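Side-chain contacts in amidohydrolase (Xanthomonas campestris pv. campestris, PDB 4DZH), which probably deaminates adenosine-type nucleosides such as 5'-methylthioadenosine, as a zinc-binding amidohydrolase with a TIM-barrel fold: residues P25-A30 with A356-A361; G132-N137 with D380-D385. All coordinates share one frame; numbering follows the deposited sequence.

Contact 1. Residues P25-A30 with A356-A361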
loop_
_atom_site.group_PDB
_atom_site.type_symbol
_atom_site.label_atom_id
_atom_site.label_comp_id
_atom_site.label_asym_id
_atom_site.label_seq_id
_atom_site.Cartn_x
_atom_site.Cartn_y
_atom_site.Cartn_z
ATOM N N PRO A 25 20.398 5.320 10.531
ATOM C CA PRO A 25 20.970 6.633 10.210
ATOM C C PRO A 25 20.917 7.048 8.733
ATOM O O PRO A 25 21.076 8.245 8.482
ATOM C CB PRO A 25 22.424 6.500 10.681
ATOM C CG PRO A 25 22.746 5.020 10.478
ATOM C CD PRO A 25 21.426 4.289 10.795
ATOM N N ILE A 26 20.721 6.087 7.831
ATOM C CA ILE A 26 20.699 6.243 6.371
ATOM C C ILE A 26 22.141 6.407 5.852
ATOM O O ILE A 26 22.538 5.746 4.881
ATOM C CB ILE A 26 19.800 7.411 5.904
ATOM C CG1 ILE A 26 18.362 7.208 6.400
ATOM C CG2 ILE A 26 19.811 7.533 4.377
ATOM C CD1 ILE A 26 17.683 5.945 5.899
ATOM N N GLU A 27 22.911 7.241 6.549
ATOM C CA GLU A 27 24.347 7.350 6.333
ATOM C C GLU A 27 24.991 6.939 7.647
ATOM O O GLU A 27 24.770 7.602 8.664
ATOM C CB GLU A 27 24.715 8.796 5.956
ATOM C CG GLU A 27 24.482 9.119 4.471
ATOM C CD GLU A 27 25.290 8.188 3.566
ATOM O OE1 GLU A 27 26.302 7.634 4.044
ATOM O OE2 GLU A 27 24.942 8.000 2.383
ATOM N N PRO A 28 25.747 5.831 7.651
ATOM C CA PRO A 28 26.081 4.918 6.540
ATOM C C PRO A 28 24.955 3.998 6.029
ATOM O O PRO A 28 24.022 3.647 6.764
ATOM C CB PRO A 28 27.201 4.063 7.141
ATOM C CG PRO A 28 26.851 4.002 8.562
ATOM C CD PRO A 28 26.374 5.379 8.907
ATOM N N HIS A 29 25.085 3.594 4.766
ATOM C CA HIS A 29 24.065 2.830 4.054
ATOM C C HIS A 29 23.897 1.433 4.621
ATOM O O HIS A 29 24.872 0.768 5.004
ATOM C CB HIS A 29 24.422 2.734 2.578
ATOM C CG HIS A 29 23.372 2.077 1.745
ATOM N ND1 HIS A 29 22.176 2.695 1.438
ATOM C CD2 HIS A 29 23.324 0.846 1.174
ATOM C CE1 HIS A 29 21.443 1.873 0.703
ATOM N NE2 HIS A 29 22.121 0.751 0.521
ATOM N N ALA A 30 22.637 1.001 4.667
ATOM C CA ALA A 30 22.275 -0.371 5.030
ATOM C C ALA A 30 22.663 -0.754 6.439
ATOM O O ALA A 30 22.713 -1.944 6.772
ATOM C CB ALA A 30 22.802 -1.391 4.014
ATOM N N ALA A 356 13.629 7.660 -0.139
ATOM C CA ALA A 356 12.583 8.316 0.636
ATOM C C ALA A 356 13.067 9.374 1.634
ATOM O O ALA A 356 12.255 10.173 2.156
ATOM C CB ALA A 356 11.769 7.253 1.395
ATOM N N THR A 357 14.382 9.408 1.920
ATOM C CA THR A 357 14.889 10.331 2.926
ATOM C C THR A 357 15.970 11.192 2.290
ATOM O O THR A 357 15.678 12.292 1.830
ATOM C CB THR A 357 15.451 9.583 4.160
ATOM O OG1 THR A 357 16.354 8.534 3.731
ATOM C CG2 THR A 357 14.262 8.996 4.966
ATOM N N LEU A 358 17.186 10.655 2.238
ATOM C CA LEU A 358 18.340 11.373 1.692
ATOM C C LEU A 358 18.171 11.692 0.206
ATOM O O LEU A 358 18.592 12.784 -0.231
ATOM C CB LEU A 358 19.611 10.558 1.903
ATOM C CG LEU A 358 20.895 11.334 1.565
ATOM C CD1 LEU A 358 21.033 12.586 2.429
ATOM C CD2 LEU A 358 22.045 10.377 1.712
ATOM N N GLY A 359 17.570 10.794 -0.598
ATOM C CA GLY A 359 17.337 11.101 -2.013
ATOM C C GLY A 359 16.416 12.317 -2.180
ATOM O O GLY A 359 16.652 13.249 -2.972
ATOM N N GLY A 360 15.340 12.337 -1.415
ATOM C CA GLY A 360 14.470 13.496 -1.419
ATOM C C GLY A 360 15.162 14.743 -0.896
ATOM O O GLY A 360 14.998 15.803 -1.473
ATOM N N ALA A 361 15.927 14.612 0.180
ATOM C CA ALA A 361 16.677 15.730 0.757
ATOM C C ALA A 361 17.529 16.374 -0.328
ATOM O O ALA A 361 17.467 17.590 -0.542
ATOM C CB ALA A 361 17.553 15.265 1.883
#

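Contact 2. Residues G132-N137 with D380-D385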
loop_
_atom_site.group_PDB
_atom_site.type_symbol
_atom_site.label_atom_id
_atom_site.label_comp_id
_atom_site.label_asym_id
_atom_site.label_seq_id
_atom_site.Cartn_x
_atom_site.Cartn_y
_atom_site.Cartn_z
ATOM N N GLY A 132 4.554 10.122 9.327
ATOM C CA GLY A 132 6.013 10.217 9.378
ATOM C C GLY A 132 6.680 10.964 8.229
ATOM O O GLY A 132 7.914 10.826 8.060
ATOM N N THR A 133 5.925 11.781 7.503
ATOM C CA THR A 133 6.534 12.670 6.491
ATOM C C THR A 133 6.776 14.020 7.140
ATOM O O THR A 133 5.858 14.600 7.798
ATOM C CB THR A 133 5.604 12.838 5.289
ATOM O OG1 THR A 133 5.522 11.598 4.584
ATOM C CG2 THR A 133 6.139 13.931 4.287
ATOM N N THR A 134 7.989 14.574 6.947
ATOM C CA THR A 134 8.401 15.802 7.642
ATOM C C THR A 134 8.823 16.955 6.705
ATOM O O THR A 134 9.109 18.094 7.164
ATOM C CB THR A 134 9.608 15.548 8.585
ATOM O OG1 THR A 134 10.656 14.872 7.859
ATOM C CG2 THR A 134 9.186 14.666 9.742
ATOM N N CYS A 135 8.821 16.673 5.406
ATOM C CA CYS A 135 9.248 17.656 4.405
ATOM C C CYS A 135 8.513 17.383 3.085
ATOM O O CYS A 135 8.303 16.214 2.739
ATOM C CB CYS A 135 10.753 17.482 4.192
ATOM S SG CYS A 135 11.554 18.778 3.170
ATOM N N VAL A 136 8.183 18.463 2.352
ATOM C CA VAL A 136 7.545 18.306 1.051
ATOM C C VAL A 136 8.214 19.170 0.035
ATOM O O VAL A 136 8.909 20.147 0.390
ATOM C CB VAL A 136 6.056 18.739 1.060
ATOM C CG1 VAL A 136 5.268 17.751 1.807
ATOM C CG2 VAL A 136 5.870 20.162 1.640
ATOM N N ASN A 137 8.006 18.763 -1.223
ATOM C CA ASN A 137 8.356 19.570 -2.392
ATOM C C ASN A 137 7.012 19.938 -2.993
ATOM O O ASN A 137 6.443 19.167 -3.803
ATOM C CB ASN A 137 9.132 18.721 -3.377
ATOM C CG ASN A 137 9.674 19.517 -4.539
ATOM O OD1 ASN A 137 9.822 20.745 -4.479
ATOM N ND2 ASN A 137 10.056 18.810 -5.575
ATOM N N ASP A 380 15.060 16.320 12.224
ATOM C CA ASP A 380 13.795 15.856 11.617
ATOM C C ASP A 380 13.802 14.317 11.714
ATOM O O ASP A 380 14.504 13.626 10.938
ATOM C CB ASP A 380 13.725 16.246 10.150
ATOM C CG ASP A 380 13.595 17.779 9.903
ATOM O OD1 ASP A 380 13.818 18.623 10.799
ATOM O OD2 ASP A 380 13.223 18.119 8.744
ATOM N N LEU A 381 13.025 13.801 12.657
ATOM C CA LEU A 381 13.143 12.407 13.091
ATOM C C LEU A 381 11.773 11.797 13.296
ATOM O O LEU A 381 10.825 12.516 13.670
ATOM C CB LEU A 381 13.892 12.338 14.416
ATOM C CG LEU A 381 15.281 12.975 14.375
ATOM C CD1 LEU A 381 15.853 13.113 15.765
ATOM C CD2 LEU A 381 16.171 12.124 13.511
ATOM N N VAL A 382 11.724 10.490 13.100
ATOM C CA VAL A 382 10.481 9.721 13.254
ATOM C C VAL A 382 10.751 8.420 14.023
ATOM O O VAL A 382 11.710 7.690 13.717
ATOM C CB VAL A 382 9.897 9.413 11.856
ATOM C CG1 VAL A 382 8.655 8.478 12.017
ATOM C CG2 VAL A 382 9.475 10.708 11.189
ATOM N N CYS A 383 9.859 8.124 14.975
ATOM C CA CYS A 383 9.838 6.835 15.689
ATOM C C CYS A 383 8.737 5.992 15.059
ATOM O O CYS A 383 7.596 6.450 14.993
ATOM C CB CYS A 383 9.520 7.031 17.173
ATOM S SG CYS A 383 10.989 7.523 18.121
ATOM N N VAL A 384 9.100 4.793 14.638
ATOM C CA VAL A 384 8.121 3.828 14.086
ATOM C C VAL A 384 8.054 2.688 15.096
ATOM O O VAL A 384 9.059 2.008 15.291
ATOM C CB VAL A 384 8.584 3.299 12.699
ATOM C CG1 VAL A 384 7.484 2.421 12.099
ATOM C CG2 VAL A 384 8.813 4.455 11.774
ATOM N N ASP A 385 6.877 2.464 15.692
ATOM C CA ASP A 385 6.683 1.299 16.583
ATOM C C ASP A 385 6.852 0.034 15.771
ATOM O O ASP A 385 6.142 -0.124 14.782
ATOM C CB ASP A 385 5.284 1.334 17.178
ATOM C CG ASP A 385 4.996 0.125 18.044
ATOM O OD1 ASP A 385 5.938 -0.340 18.733
ATOM O OD2 ASP A 385 3.845 -0.369 17.997
HETATM O O HOH W 1 12.585 16.279 6.813
#

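Contact 1. Residues P25-A30 with A356-A361
Ile-26 lies across the start of the 356-361 segment, reaching both Thr-357 and Leu-358. Its backbone (phi 76°) forms the centre of a classic gamma turn, closed by Glu-27 N donating to Pro-25 O at 2.8 Å, and its CB is directed at the helix. From CB the chain forks. With chi1 at -58°, CG2 lies opposite the backbone N and CG1 opposite the carbonyl carbon, and both branches flank one oxygen: Thr-357 OG1 is 3.6 Å from Ile-26 CG1 and 3.7 Å from Ile-26 CG2. The tip folds back to the same atom, Ile-26 CD1 lying 3.6 Å from Thr-357 OG1. CG2 also touches Leu-358 CB at 3.9 Å, where the two side chains run past each other in opposite senses. The hydroxyl beneath the isoleucine is not left without a partner, because Thr-357 OG1 bonds to Leu-353 O one turn back in the helix, so the aliphatic fork covers a satisfied polar atom.

Glu-27 contributes a second, van der Waals touch. Its chain bends at chi2 (-59°) and crosses Leu-358 at about a right angle, placing Leu-358 CD2 3.9 Å from Glu-27 CG and 3.8 Å from Glu-27 OE2. That oxygen forms a salt bridge with Arg-354, which ties the loop to the preceding turn of the helix. Helix 349-363 is widened by a pi-type turn at 356-359. Pro-73 of strand 69-80 touches both Ile-26 and Thr-357, so loop, helix and strand meet there.

Contact 2. Residues G132-N137 with D380-D385
Val-382 lays both methyls against one side of Gly-132. Its chi1 of 175° sends CG1 opposite the backbone N and turns CG2 to the glycine carbonyl. CG2 is the closer methyl: Val-382 CG2 is 3.5 Å from Gly-132 O and 3.9 Å from Gly-132 CA, while Val-382 CG1 approaches Gly-132 CA at 4.1 Å. Gly-132 has a positive phi (76°) as the C-prime residue of the Schellman motif that ends helix 114-130, and the valine packs on this turn just where strand 133-139 begins. Two residues on, Thr-134 CG2 faces Val-382 CG2 at a looser 4.2 Å.

Thr-134 and Asp-380 meet at an oblique angle. Their direct touch is slight, Thr-134 OG1 to Asp-380 CB at 4.1 Å, and a water spans the polar groups instead. It lies 2.6 Å from Thr-134 OG1 and donates to Asp-380 OD2 at 2.7 Å. No hydrogen bond joins the two segments directly; each strand pairs with strand 69-80.

Thr-134 thus turns OG1 to the water and CG2 to the valine. The buried carboxylate is well provided for: besides the water, OD2 forms a salt bridge with Arg-156, and OD1 accepts from Ala-416 N, partners consistent with an ionised aspartate.

In the fold
The segments alternate along the chain, so contact 1 and contact 2 cross in topology, yet their centres are 13 Å apart and their nearest atoms about 6 Å, without touching. Strand 69-80 connects them: the side chain of Thr-357 packs on Leu-75, whose backbone bonds to Gly-132 and Thr-134. Ile-370 is a second shared neighbour, touching Ala-361 of the 356-361 segment and Asp-380 of contact 2. Both contacts lie away from the metal sites, with about 14 Å separating Gly-132 from a bound magnesium ion. Strand 69-80 nevertheless runs on to His-79, a zinc ligand together with His-81, His-228 and Asp-316.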